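PDB 6CCA: DisA protein from Sorangium cellulosum, which probably catalyses carbon methylation in the disorazol polyketide assembly line, as a methyltransferase associated with building gem-dimethyl groups. Local coordinates for residues A[49-55]-A[394-399]; A[71-76]-A[162-166]; A[114-118]-A[128-134]; A[225-231]-A[299-305]. All blocks are in the same frame, centred on the assembly; numbering follows the deposited sequence.

The four contacts illustrate how one chain can join a helical part to a methyltransferase sheet. Contact 4 pairs two central strands of that sheet, and the cofactor site, as in related enzymes, probably lies near their C-terminal ends. Contacts 2 and 3 belong to the helical part on the opposite side of the chain's centre; contact 2 lies about 43 Å from contact 4, centre to centre. Contacts 2 and 3, with centres about 15 Å apart, touch each other, since both amide atoms of Gln-74 probably hydrogen-bond to the backbone of Thr-132 and Lys-134. Contact 1 spans the longest sequence separation and encloses the others along the chain. Helix 196-216 packs on contacts 1 and 4, whose centres are about 31 Å apart.

Contact 1. Residues A[49-55]-A[394-399]; sequences RELLTHQ and DGTSSW
A tight beta-hairpin, closed by a type II' turn from Asp-394 to Ser-397, sets Asp-394 and Trp-399 against Arg-49, Leu-51 and Leu-52 near the C-terminal end of helix 45-52. The guanidinium of Arg-49 takes the Asp-394 carboxylate side-on with two nitrogens. NH2 reaches OD1 at 2.9 Å in a nearly straight bond, the oxygen being met on its syn side. NE reaches OD2 at the same 2.9 Å, but from above the carboxylate plane, because the two flat groups are turned 47° apart. An extended run from CG to NE carries the guanidinium out to the hairpin turn.

Inward, the contact becomes apolar. Leu-51 has its CG anti to the backbone N (chi1 172°), which lays CD2 over one face of the Trp-399 indole, 4.0 Å from the centroid of the five-membered ring. Leu-52 comes at the indole edge instead, with CD2 3.9 Å from Trp-399 CE3, while its CD1 meets Asp-394 CB. The Gln-55 amide is almost parallel to the indole plane and offers NE2 to Ser-398 O in a weak bond of 3.4 Å. Its other end is tied through a water, which donates to Gln-55 OE1 at 2.6 Å and accepts from Ser-398 N. Thr-197 of helix 196-216 also touches Trp-399.

Chemically, the contact is graded: an ion pair fastens the hairpin turn, a bridging water and a weak amide bond steady its second strand, and the indole supplies the apolar part of the contact.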
# COMPACT_ATOMS: atom_id res chain seq x y z
N ARG A 49 12.46 -8.73 -15.88
CA ARG A 49 11.72 -9.51 -16.89
C ARG A 49 10.80 -10.53 -16.27
O ARG A 49 9.66 -10.70 -16.72
CB ARG A 49 12.63 -10.25 -17.88
CG ARG A 49 13.09 -9.31 -18.94
CD ARG A 49 13.65 -10.01 -20.20
NE ARG A 49 13.97 -8.90 -21.08
CZ ARG A 49 14.92 -8.87 -22.03
NH1 ARG A 49 15.68 -9.93 -22.32
NH2 ARG A 49 15.09 -7.74 -22.71
N GLU A 50 11.31 -11.23 -15.29
CA GLU A 50 10.54 -12.21 -14.53
C GLU A 50 9.27 -11.57 -13.88
O GLU A 50 8.20 -12.17 -13.97
CB GLU A 50 11.38 -12.90 -13.51
CG GLU A 50 10.66 -13.84 -12.56
CD GLU A 50 10.13 -15.12 -13.24
OE1 GLU A 50 10.65 -15.41 -14.34
OE2 GLU A 50 9.21 -15.81 -12.69
N LEU A 51 9.43 -10.42 -13.24
CA LEU A 51 8.25 -9.71 -12.69
C LEU A 51 7.26 -9.35 -13.80
O LEU A 51 6.05 -9.53 -13.65
CB LEU A 51 8.69 -8.44 -11.95
CG LEU A 51 7.57 -7.51 -11.50
CD1 LEU A 51 6.81 -8.23 -10.37
CD2 LEU A 51 8.18 -6.18 -11.07
N LEU A 52 7.76 -8.92 -14.97
CA LEU A 52 6.90 -8.47 -16.03
C LEU A 52 6.12 -9.60 -16.67
O LEU A 52 5.14 -9.30 -17.35
CB LEU A 52 7.66 -7.68 -17.15
CG LEU A 52 8.05 -6.27 -16.69
CD1 LEU A 52 9.07 -5.58 -17.62
CD2 LEU A 52 6.82 -5.42 -16.56
N THR A 53 6.56 -10.83 -16.44
CA THR A 53 5.77 -12.00 -16.95
C THR A 53 4.38 -12.02 -16.36
O THR A 53 3.44 -12.60 -16.91
CB THR A 53 6.38 -13.37 -16.79
OG1 THR A 53 6.53 -13.77 -15.42
CG2 THR A 53 7.73 -13.44 -17.50
N HIS A 54 4.24 -11.37 -15.22
CA HIS A 54 2.92 -11.32 -14.57
C HIS A 54 1.97 -10.20 -15.06
O HIS A 54 0.83 -10.20 -14.67
CB HIS A 54 3.14 -11.22 -13.06
CG HIS A 54 3.92 -12.36 -12.55
ND1 HIS A 54 3.45 -13.64 -12.61
CD2 HIS A 54 5.16 -12.44 -12.01
CE1 HIS A 54 4.35 -14.47 -12.12
NE2 HIS A 54 5.40 -13.77 -11.75
N GLN A 55 2.38 -9.32 -15.95
CA GLN A 55 1.53 -8.28 -16.40
C GLN A 55 0.26 -8.68 -17.13
O GLN A 55 -0.74 -8.10 -16.87
CB GLN A 55 2.31 -7.23 -17.15
CG GLN A 55 1.54 -6.05 -17.60
CD GLN A 55 2.44 -4.88 -17.63
OE1 GLN A 55 3.14 -4.67 -18.64
NE2 GLN A 55 2.56 -4.19 -16.47
N ASP A 394 11.58 -2.76 -19.18
CA ASP A 394 12.27 -3.58 -20.16
C ASP A 394 11.74 -3.15 -21.53
O ASP A 394 10.64 -3.59 -21.96
CB ASP A 394 11.88 -5.01 -19.92
CG ASP A 394 12.38 -5.94 -21.01
OD1 ASP A 394 13.42 -5.64 -21.60
OD2 ASP A 394 11.77 -7.01 -21.25
N GLY A 395 12.49 -2.24 -22.16
CA GLY A 395 12.05 -1.61 -23.38
C GLY A 395 10.78 -0.80 -23.22
O GLY A 395 10.73 0.11 -22.37
N THR A 396 9.74 -1.13 -23.98
CA THR A 396 8.47 -0.44 -23.84
C THR A 396 7.64 -0.99 -22.68
O THR A 396 6.57 -0.48 -22.44
CB THR A 396 7.52 -0.59 -25.06
OG1 THR A 396 7.47 -1.98 -25.48
CG2 THR A 396 7.89 0.36 -26.23
N SER A 397 8.05 -2.04 -21.98
CA SER A 397 7.19 -2.53 -20.90
C SER A 397 7.75 -2.05 -19.59
O SER A 397 8.97 -1.99 -19.42
CB SER A 397 7.15 -4.07 -20.85
OG SER A 397 6.42 -4.58 -21.93
N SER A 398 6.86 -1.81 -18.64
CA SER A 398 7.32 -1.48 -17.32
C SER A 398 6.23 -1.82 -16.28
O SER A 398 5.02 -1.83 -16.60
CB SER A 398 7.71 0.00 -17.25
OG SER A 398 6.52 0.73 -17.32
N TRP A 399 6.69 -2.10 -15.06
CA TRP A 399 5.77 -2.39 -13.93
C TRP A 399 5.46 -1.06 -13.24
O TRP A 399 6.38 -0.39 -12.72
CB TRP A 399 6.41 -3.34 -12.93
CG TRP A 399 5.42 -3.96 -12.03
CD1 TRP A 399 5.12 -3.62 -10.77
CD2 TRP A 399 4.60 -5.10 -12.34
NE1 TRP A 399 4.13 -4.43 -10.27
CE2 TRP A 399 3.81 -5.37 -11.20
CE3 TRP A 399 4.46 -5.90 -13.46
CZ2 TRP A 399 2.88 -6.40 -11.18
CZ3 TRP A 399 3.55 -6.90 -13.43
CH2 TRP A 399 2.78 -7.15 -12.30
O HOH W 1 4.18 -2.53 -19.69

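Contact 2. Residues A[71-76]-A[162-166]; sequences CIFQDM and YRRYP
Ile-72 and Tyr-165 meet where the last turns of helix 55-75 pack on the break between helices 152-163 and 165-169, an example of side-chain rotation matching a branched residue to an aromatic face. With CG1 anti to the carbonyl carbon (chi1 -72°) and the chain extended beyond it, the Ile-72 CD1 methyl lands over the Tyr-165 ring, 3.9 Å from its centroid. The same CG1 rests at the edge of the second aromatic ring, 3.7 Å from Tyr-162 CD1, and CG2 touches Tyr-165 CB, so each branch of the isoleucine has a partner. The hydroxyl of Tyr-165 is held beyond the contact by Leu-346 O.

In Tyr-162, CG lies anti to the backbone N (chi1 163°), carrying the phenol across to helix 55-75, where its side chain meets that of Asp-75 at about a right angle. Its OH comes within 2.7 Å of Asp-75 OD2, a weak hydrogen bond that remains unsettled, and Lys-135 NZ is hydrogen-bonded to the same hydroxyl. A water that donates both to Asp-75 OD2 and to Tyr-162 O, the latter at 2.9 Å, gives the carboxylate a second link to Tyr-162, through its backbone. Cys-71 SG approaches the Tyr-162 ring obliquely, 5.1 Å from the centroid, as a sulfur-aromatic contact.

At the helix end, Met-76 chi1 (-67°) puts CG 3.7 Å from Pro-166 CB, and the bend at chi3 turns CE toward Pro-166 CA. Proline is classic in a first helical turn, where no backbone N-H is needed; this junction of helices 152-163 and 165-169, with Arg-164 at the N-cap, packs against the end of helix 55-75.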
# COMPACT_ATOMS: atom_id res chain seq x y z
N CYS A 71 -21.60 -6.53 -12.20
CA CYS A 71 -22.36 -7.59 -11.54
C CYS A 71 -22.84 -7.18 -10.15
O CYS A 71 -24.01 -7.44 -9.82
CB CYS A 71 -21.59 -8.90 -11.53
SG CYS A 71 -22.66 -10.33 -11.19
N ILE A 72 -22.01 -6.49 -9.35
CA ILE A 72 -22.46 -6.05 -8.03
C ILE A 72 -23.68 -5.10 -8.13
O ILE A 72 -24.72 -5.28 -7.46
CB ILE A 72 -21.30 -5.32 -7.31
CG1 ILE A 72 -20.25 -6.36 -6.90
CG2 ILE A 72 -21.83 -4.50 -6.13
CD1 ILE A 72 -18.89 -5.80 -6.54
N PHE A 73 -23.58 -4.11 -8.97
CA PHE A 73 -24.78 -3.26 -9.23
C PHE A 73 -26.03 -4.07 -9.68
O PHE A 73 -27.16 -3.81 -9.18
CB PHE A 73 -24.45 -2.15 -10.21
CG PHE A 73 -23.69 -1.01 -9.61
CD1 PHE A 73 -24.35 0.01 -8.93
CD2 PHE A 73 -22.33 -0.92 -9.76
CE1 PHE A 73 -23.66 1.09 -8.38
CE2 PHE A 73 -21.62 0.14 -9.22
CZ PHE A 73 -22.27 1.16 -8.55
N GLN A 74 -25.85 -5.00 -10.62
CA GLN A 74 -26.96 -5.80 -11.11
C GLN A 74 -27.58 -6.60 -10.00
O GLN A 74 -28.83 -6.65 -9.88
CB GLN A 74 -26.56 -6.72 -12.23
CG GLN A 74 -26.11 -5.94 -13.44
CD GLN A 74 -25.72 -6.77 -14.60
OE1 GLN A 74 -25.36 -7.96 -14.48
NE2 GLN A 74 -25.78 -6.14 -15.78
N ASP A 75 -26.72 -7.21 -9.16
CA ASP A 75 -27.21 -7.86 -7.93
C ASP A 75 -28.00 -6.92 -7.05
O ASP A 75 -28.84 -7.37 -6.34
CB ASP A 75 -26.07 -8.39 -7.08
CG ASP A 75 -25.34 -9.56 -7.75
OD1 ASP A 75 -25.87 -10.20 -8.68
OD2 ASP A 75 -24.22 -9.87 -7.32
N MET A 76 -27.67 -5.63 -7.00
CA MET A 76 -28.47 -4.68 -6.26
C MET A 76 -29.68 -4.09 -7.05
O MET A 76 -30.34 -3.19 -6.53
CB MET A 76 -27.58 -3.58 -5.75
CG MET A 76 -26.58 -4.03 -4.69
SD MET A 76 -25.29 -2.84 -4.36
CE MET A 76 -26.08 -1.87 -3.13
N TYR A 162 -17.11 -9.57 -3.24
CA TYR A 162 -18.25 -9.67 -4.18
C TYR A 162 -19.48 -10.29 -3.52
O TYR A 162 -20.64 -9.75 -3.54
CB TYR A 162 -17.87 -10.43 -5.45
CG TYR A 162 -19.13 -10.88 -6.17
CD1 TYR A 162 -19.86 -9.99 -6.89
CD2 TYR A 162 -19.57 -12.18 -6.11
CE1 TYR A 162 -21.04 -10.36 -7.51
CE2 TYR A 162 -20.77 -12.57 -6.69
CZ TYR A 162 -21.50 -11.66 -7.41
OH TYR A 162 -22.71 -11.99 -7.99
N ARG A 163 -19.23 -11.41 -2.87
CA ARG A 163 -20.35 -12.12 -2.24
C ARG A 163 -21.09 -11.32 -1.20
O ARG A 163 -22.29 -11.60 -0.95
CB ARG A 163 -19.90 -13.48 -1.70
CG ARG A 163 -19.43 -14.44 -2.77
CD ARG A 163 -19.05 -15.82 -2.20
NE ARG A 163 -20.26 -16.58 -1.89
CZ ARG A 163 -20.59 -17.04 -0.72
NH1 ARG A 163 -19.77 -16.90 0.31
NH2 ARG A 163 -21.74 -17.77 -0.58
N ARG A 164 -20.44 -10.36 -0.55
CA ARG A 164 -21.10 -9.59 0.46
C ARG A 164 -21.23 -8.16 0.11
O ARG A 164 -21.51 -7.30 1.00
CB ARG A 164 -20.27 -9.68 1.77
CG ARG A 164 -20.00 -11.10 2.18
CD ARG A 164 -21.23 -11.75 2.71
NE ARG A 164 -21.84 -11.04 3.84
CZ ARG A 164 -21.41 -11.10 5.11
NH1 ARG A 164 -20.34 -11.78 5.45
NH2 ARG A 164 -22.10 -10.48 6.04
N TYR A 165 -20.96 -7.82 -1.16
CA TYR A 165 -20.79 -6.38 -1.52
C TYR A 165 -22.02 -5.49 -1.24
O TYR A 165 -21.88 -4.39 -0.72
CB TYR A 165 -20.30 -6.18 -2.99
CG TYR A 165 -19.17 -5.13 -3.07
CD1 TYR A 165 -19.47 -3.76 -3.22
CD2 TYR A 165 -17.82 -5.51 -2.95
CE1 TYR A 165 -18.46 -2.84 -3.25
CE2 TYR A 165 -16.78 -4.58 -3.00
CZ TYR A 165 -17.10 -3.25 -3.16
OH TYR A 165 -16.09 -2.31 -3.18
N PRO A 166 -23.20 -5.95 -1.58
CA PRO A 166 -24.39 -5.11 -1.28
C PRO A 166 -24.47 -4.76 0.21
O PRO A 166 -24.62 -3.58 0.53
CB PRO A 166 -25.54 -5.98 -1.76
CG PRO A 166 -24.91 -6.89 -2.82
CD PRO A 166 -23.53 -7.17 -2.30
O HOH W 2 -23.13 -9.23 -4.97

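Contact 3. Residues A[114-118]-A[128-134]; sequences GAGYL and SERVTPK
Tyr-117 and Ser-128 bring together the loops on either side of the hairpin strands 118-121 and 124-127, and their polar atoms show how a short loop contact can be closed by sharing a few groups. Ser-128 N donates to Tyr-117 O at 3.0 Å; the N-H points almost straight at the oxygen, yet comes from well above the carbonyl plane (42° out of it). The serine hydroxyl works in both directions. OG donates to Gly-116 O at 2.6 Å, in the plane of that carbonyl, and accepts from Arg-130 N at 3.0 Å, forming an ST turn within the type I turn from Ser-128 to Val-131. Gly-116 itself, at positive phi, ends helix 102-114 in a Schellman motif.

Arg-130 then folds back, bent at chi3, and lays its guanidinium flat on one face of the Tyr-117 ring, centres 4.5 Å apart and planes only 10° from parallel. NH1 also lies close to Ala-115 O, but the separation is too short and the angle too poor for a confident bond. The phenol oxygen is reached from the far end by Lys-134 NZ, which donates to Tyr-117 OH at 3.1 Å. Asp-67 of helix 55-75 is hydrogen-bonded to that same OH, and Glu-137 forms a salt bridge with the lysine. Val-131 CG2 adds a contact against Tyr-117 CB, 4.0 Å away.

The implied chemistry is one of linked pairs: Ser-128 OG joins two backbone groups, while Tyr-117 is held at its hydroxyl by charged neighbours and stacked under a cation that probably favours its electron-rich face.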
# COMPACT_ATOMS: atom_id res chain seq x y z
N GLY A 114 -15.26 4.13 -17.41
CA GLY A 114 -14.02 3.84 -18.08
C GLY A 114 -13.99 2.50 -18.76
O GLY A 114 -13.29 2.32 -19.77
N ALA A 115 -14.81 1.57 -18.27
CA ALA A 115 -14.94 0.28 -18.89
C ALA A 115 -15.91 0.29 -20.11
O ALA A 115 -16.08 -0.76 -20.72
CB ALA A 115 -15.46 -0.73 -17.85
N GLY A 116 -16.59 1.39 -20.39
CA GLY A 116 -17.54 1.41 -21.51
C GLY A 116 -18.95 0.92 -21.18
O GLY A 116 -19.77 0.76 -22.07
N TYR A 117 -19.27 0.72 -19.88
CA TYR A 117 -20.61 0.31 -19.50
C TYR A 117 -21.57 1.44 -19.23
O TYR A 117 -22.79 1.25 -19.38
CB TYR A 117 -20.54 -0.59 -18.24
CG TYR A 117 -19.86 -1.95 -18.44
CD1 TYR A 117 -20.28 -2.82 -19.43
CD2 TYR A 117 -18.84 -2.40 -17.59
CE1 TYR A 117 -19.69 -4.06 -19.63
CE2 TYR A 117 -18.26 -3.64 -17.77
CZ TYR A 117 -18.70 -4.48 -18.79
OH TYR A 117 -18.14 -5.71 -19.02
N LEU A 118 -21.09 2.60 -18.75
CA LEU A 118 -21.93 3.76 -18.46
C LEU A 118 -21.40 4.91 -19.33
O LEU A 118 -20.21 4.99 -19.60
CB LEU A 118 -21.86 4.24 -17.02
CG LEU A 118 -22.47 3.36 -15.94
CD1 LEU A 118 -22.37 4.03 -14.61
CD2 LEU A 118 -23.93 2.97 -16.24
N SER A 128 -24.87 1.64 -21.54
CA SER A 128 -24.53 1.37 -22.88
C SER A 128 -24.89 -0.01 -23.33
O SER A 128 -25.29 -0.86 -22.53
CB SER A 128 -23.03 1.52 -23.08
OG SER A 128 -22.27 0.32 -22.81
N GLU A 129 -24.69 -0.19 -24.63
CA GLU A 129 -24.83 -1.46 -25.34
C GLU A 129 -23.99 -2.61 -24.83
O GLU A 129 -24.37 -3.75 -25.03
CB GLU A 129 -24.50 -1.27 -26.84
CG GLU A 129 -25.65 -0.62 -27.60
CD GLU A 129 -26.99 -1.35 -27.38
OE1 GLU A 129 -27.17 -2.44 -27.98
OE2 GLU A 129 -27.86 -0.85 -26.62
N ARG A 130 -22.89 -2.30 -24.15
CA ARG A 130 -22.02 -3.32 -23.59
C ARG A 130 -22.64 -3.96 -22.35
O ARG A 130 -22.20 -5.03 -21.92
CB ARG A 130 -20.65 -2.73 -23.25
CG ARG A 130 -19.52 -3.23 -24.13
CD ARG A 130 -18.16 -2.93 -23.52
NE ARG A 130 -17.45 -4.14 -23.15
CZ ARG A 130 -16.58 -4.22 -22.14
NH1 ARG A 130 -16.32 -3.16 -21.40
NH2 ARG A 130 -15.98 -5.37 -21.88
N VAL A 131 -23.65 -3.31 -21.77
CA VAL A 131 -24.29 -3.84 -20.58
C VAL A 131 -25.13 -5.11 -20.94
O VAL A 131 -26.06 -5.02 -21.76
CB VAL A 131 -25.11 -2.76 -19.88
CG1 VAL A 131 -25.95 -3.31 -18.76
CG2 VAL A 131 -24.22 -1.67 -19.33
N THR A 132 -24.73 -6.27 -20.43
CA THR A 132 -25.52 -7.52 -20.49
C THR A 132 -25.56 -8.15 -19.06
O THR A 132 -24.92 -7.60 -18.15
CB THR A 132 -24.88 -8.51 -21.46
OG1 THR A 132 -23.63 -8.96 -20.93
CG2 THR A 132 -24.64 -7.87 -22.86
N PRO A 133 -26.30 -9.26 -18.87
CA PRO A 133 -26.33 -9.91 -17.55
C PRO A 133 -24.96 -10.55 -17.27
O PRO A 133 -24.47 -11.36 -18.04
CB PRO A 133 -27.47 -10.97 -17.67
CG PRO A 133 -28.31 -10.42 -18.85
CD PRO A 133 -27.21 -9.99 -19.79
N LYS A 134 -24.31 -10.08 -16.21
CA LYS A 134 -22.94 -10.50 -15.94
C LYS A 134 -22.81 -11.70 -14.97
O LYS A 134 -21.74 -12.32 -14.91
CB LYS A 134 -22.14 -9.31 -15.37
CG LYS A 134 -21.91 -8.24 -16.41
CD LYS A 134 -20.94 -8.78 -17.43
CE LYS A 134 -20.78 -7.91 -18.64
NZ LYS A 134 -19.65 -8.38 -19.53

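Contact 4. Residues A[225-231]-A[299-305]; sequences KITILEV and RFDVVLG
Asp-301 and Thr-227 exchange two bonds where the paired strands begin. The carboxylate OD2 of Asp-301 accepts Thr-227 N at 2.9 Å, on its anti side, and Asp-301 N returns a bond to Thr-227 O at 2.8 Å, in the carbonyl plane. The following amide, Val-302 N, adds a weak bond to that oxygen. The same carboxylate forms salt bridges with Lys-327 and Arg-216, which probably steady its negative charge.

Further along, regular parallel pairing takes over. Leu-229 N donates to Val-302 O, Leu-304 N to Leu-229 O at 2.8 Å, and Val-231 N to Leu-304 O at 3.0 Å.

Packing fills both faces. Leu-229 lays CB over the Phe-300 ring, 3.7 Å from its centroid, while Thr-227 CG2, anti to the backbone N, packs 3.5 Å from Phe-300 CD1. Leu-229 CD2 lies 3.9 Å from Val-303 CG2. On the face of Ile-228 and Glu-230, Val-302 and Leu-304 lie alongside them beneath helix 196-216.

Parallel strands 226-231 and 300-306, flanked by strands 253-257 and 330-337, are the centre of a Rossmann-like class I methyltransferase sheet.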
# COMPACT_ATOMS: atom_id res chain seq x y z
N LYS A 225 24.82 1.16 17.87
CA LYS A 225 23.85 0.43 17.05
C LYS A 225 23.25 1.23 15.91
O LYS A 225 23.23 2.45 15.96
CB LYS A 225 22.74 -0.11 17.92
CG LYS A 225 23.32 -1.15 18.91
CD LYS A 225 22.27 -1.94 19.57
CE LYS A 225 22.96 -2.97 20.47
NZ LYS A 225 22.10 -3.09 21.67
N ILE A 226 22.75 0.49 14.92
CA ILE A 226 21.93 1.02 13.86
C ILE A 226 20.47 0.77 14.30
O ILE A 226 20.19 -0.34 14.81
CB ILE A 226 22.15 0.27 12.54
CG1 ILE A 226 23.57 0.46 11.97
CG2 ILE A 226 21.14 0.75 11.52
CD1 ILE A 226 23.86 1.88 11.62
N THR A 227 19.63 1.81 14.17
CA THR A 227 18.26 1.77 14.67
C THR A 227 17.29 1.95 13.53
O THR A 227 17.33 2.97 12.83
CB THR A 227 18.03 2.88 15.71
OG1 THR A 227 19.05 2.79 16.70
CG2 THR A 227 16.72 2.70 16.43
N ILE A 228 16.40 0.97 13.35
CA ILE A 228 15.44 1.02 12.24
C ILE A 228 14.06 1.10 12.84
O ILE A 228 13.79 0.42 13.82
CB ILE A 228 15.60 -0.25 11.42
CG1 ILE A 228 17.03 -0.36 10.91
CG2 ILE A 228 14.50 -0.36 10.37
CD1 ILE A 228 17.32 -1.65 10.17
N LEU A 229 13.23 1.97 12.31
CA LEU A 229 11.83 2.07 12.71
C LEU A 229 10.96 1.54 11.61
O LEU A 229 11.07 2.00 10.50
CB LEU A 229 11.50 3.52 12.98
CG LEU A 229 10.02 3.92 13.08
CD1 LEU A 229 9.51 3.32 14.36
CD2 LEU A 229 9.87 5.42 13.10
N GLU A 230 10.05 0.61 11.91
CA GLU A 230 8.99 0.29 11.02
C GLU A 230 7.70 0.92 11.50
O GLU A 230 7.27 0.71 12.63
CB GLU A 230 8.77 -1.21 10.87
CG GLU A 230 7.68 -1.52 9.88
CD GLU A 230 7.53 -3.01 9.52
OE1 GLU A 230 8.13 -3.88 10.22
OE2 GLU A 230 6.74 -3.25 8.55
N VAL A 231 7.08 1.70 10.62
CA VAL A 231 5.78 2.26 10.92
C VAL A 231 4.68 1.41 10.37
O VAL A 231 4.83 0.76 9.33
CB VAL A 231 5.66 3.71 10.40
CG1 VAL A 231 6.64 4.60 11.18
CG2 VAL A 231 5.97 3.81 8.97
N ARG A 299 16.73 9.78 16.04
CA ARG A 299 17.05 8.53 16.64
C ARG A 299 17.28 7.40 15.67
O ARG A 299 17.90 6.45 15.99
CB ARG A 299 15.94 8.11 17.58
CG ARG A 299 16.57 7.61 18.85
CD ARG A 299 15.83 6.52 19.54
NE ARG A 299 16.67 5.37 19.74
CZ ARG A 299 16.49 4.51 20.69
NH1 ARG A 299 15.52 4.70 21.56
NH2 ARG A 299 17.27 3.47 20.76
N PHE A 300 16.73 7.54 14.49
CA PHE A 300 16.62 6.46 13.56
C PHE A 300 17.48 6.61 12.34
O PHE A 300 17.47 7.62 11.74
CB PHE A 300 15.16 6.30 13.14
CG PHE A 300 14.30 5.86 14.27
CD1 PHE A 300 14.37 4.59 14.73
CD2 PHE A 300 13.53 6.75 14.93
CE1 PHE A 300 13.64 4.19 15.80
CE2 PHE A 300 12.78 6.35 16.00
CZ PHE A 300 12.85 5.06 16.43
N ASP A 301 18.16 5.53 11.99
CA ASP A 301 18.96 5.50 10.78
C ASP A 301 18.07 5.28 9.57
O ASP A 301 18.38 5.72 8.46
CB ASP A 301 19.96 4.39 10.89
CG ASP A 301 20.98 4.66 12.00
OD1 ASP A 301 21.96 5.41 11.72
OD2 ASP A 301 20.73 4.28 13.15
N VAL A 302 17.01 4.49 9.76
CA VAL A 302 16.09 4.09 8.64
C VAL A 302 14.69 4.07 9.19
O VAL A 302 14.47 3.61 10.32
CB VAL A 302 16.40 2.65 8.08
CG1 VAL A 302 15.48 2.27 6.93
CG2 VAL A 302 17.83 2.52 7.65
N VAL A 303 13.76 4.61 8.41
CA VAL A 303 12.36 4.39 8.62
C VAL A 303 11.80 3.59 7.45
O VAL A 303 11.95 4.00 6.29
CB VAL A 303 11.60 5.68 8.76
CG1 VAL A 303 10.12 5.44 8.91
CG2 VAL A 303 12.05 6.44 9.97
N LEU A 304 11.12 2.48 7.75
CA LEU A 304 10.47 1.62 6.77
C LEU A 304 8.96 1.74 6.87
O LEU A 304 8.38 1.67 7.97
CB LEU A 304 10.84 0.15 7.06
CG LEU A 304 10.00 -0.90 6.33
CD1 LEU A 304 10.31 -0.79 4.83
CD2 LEU A 304 10.38 -2.27 6.83
N GLY A 305 8.31 1.95 5.72
CA GLY A 305 6.84 2.02 5.64
C GLY A 305 6.37 1.13 4.53
O GLY A 305 6.54 1.48 3.35
O HOH W 3 21.23 4.40 16.16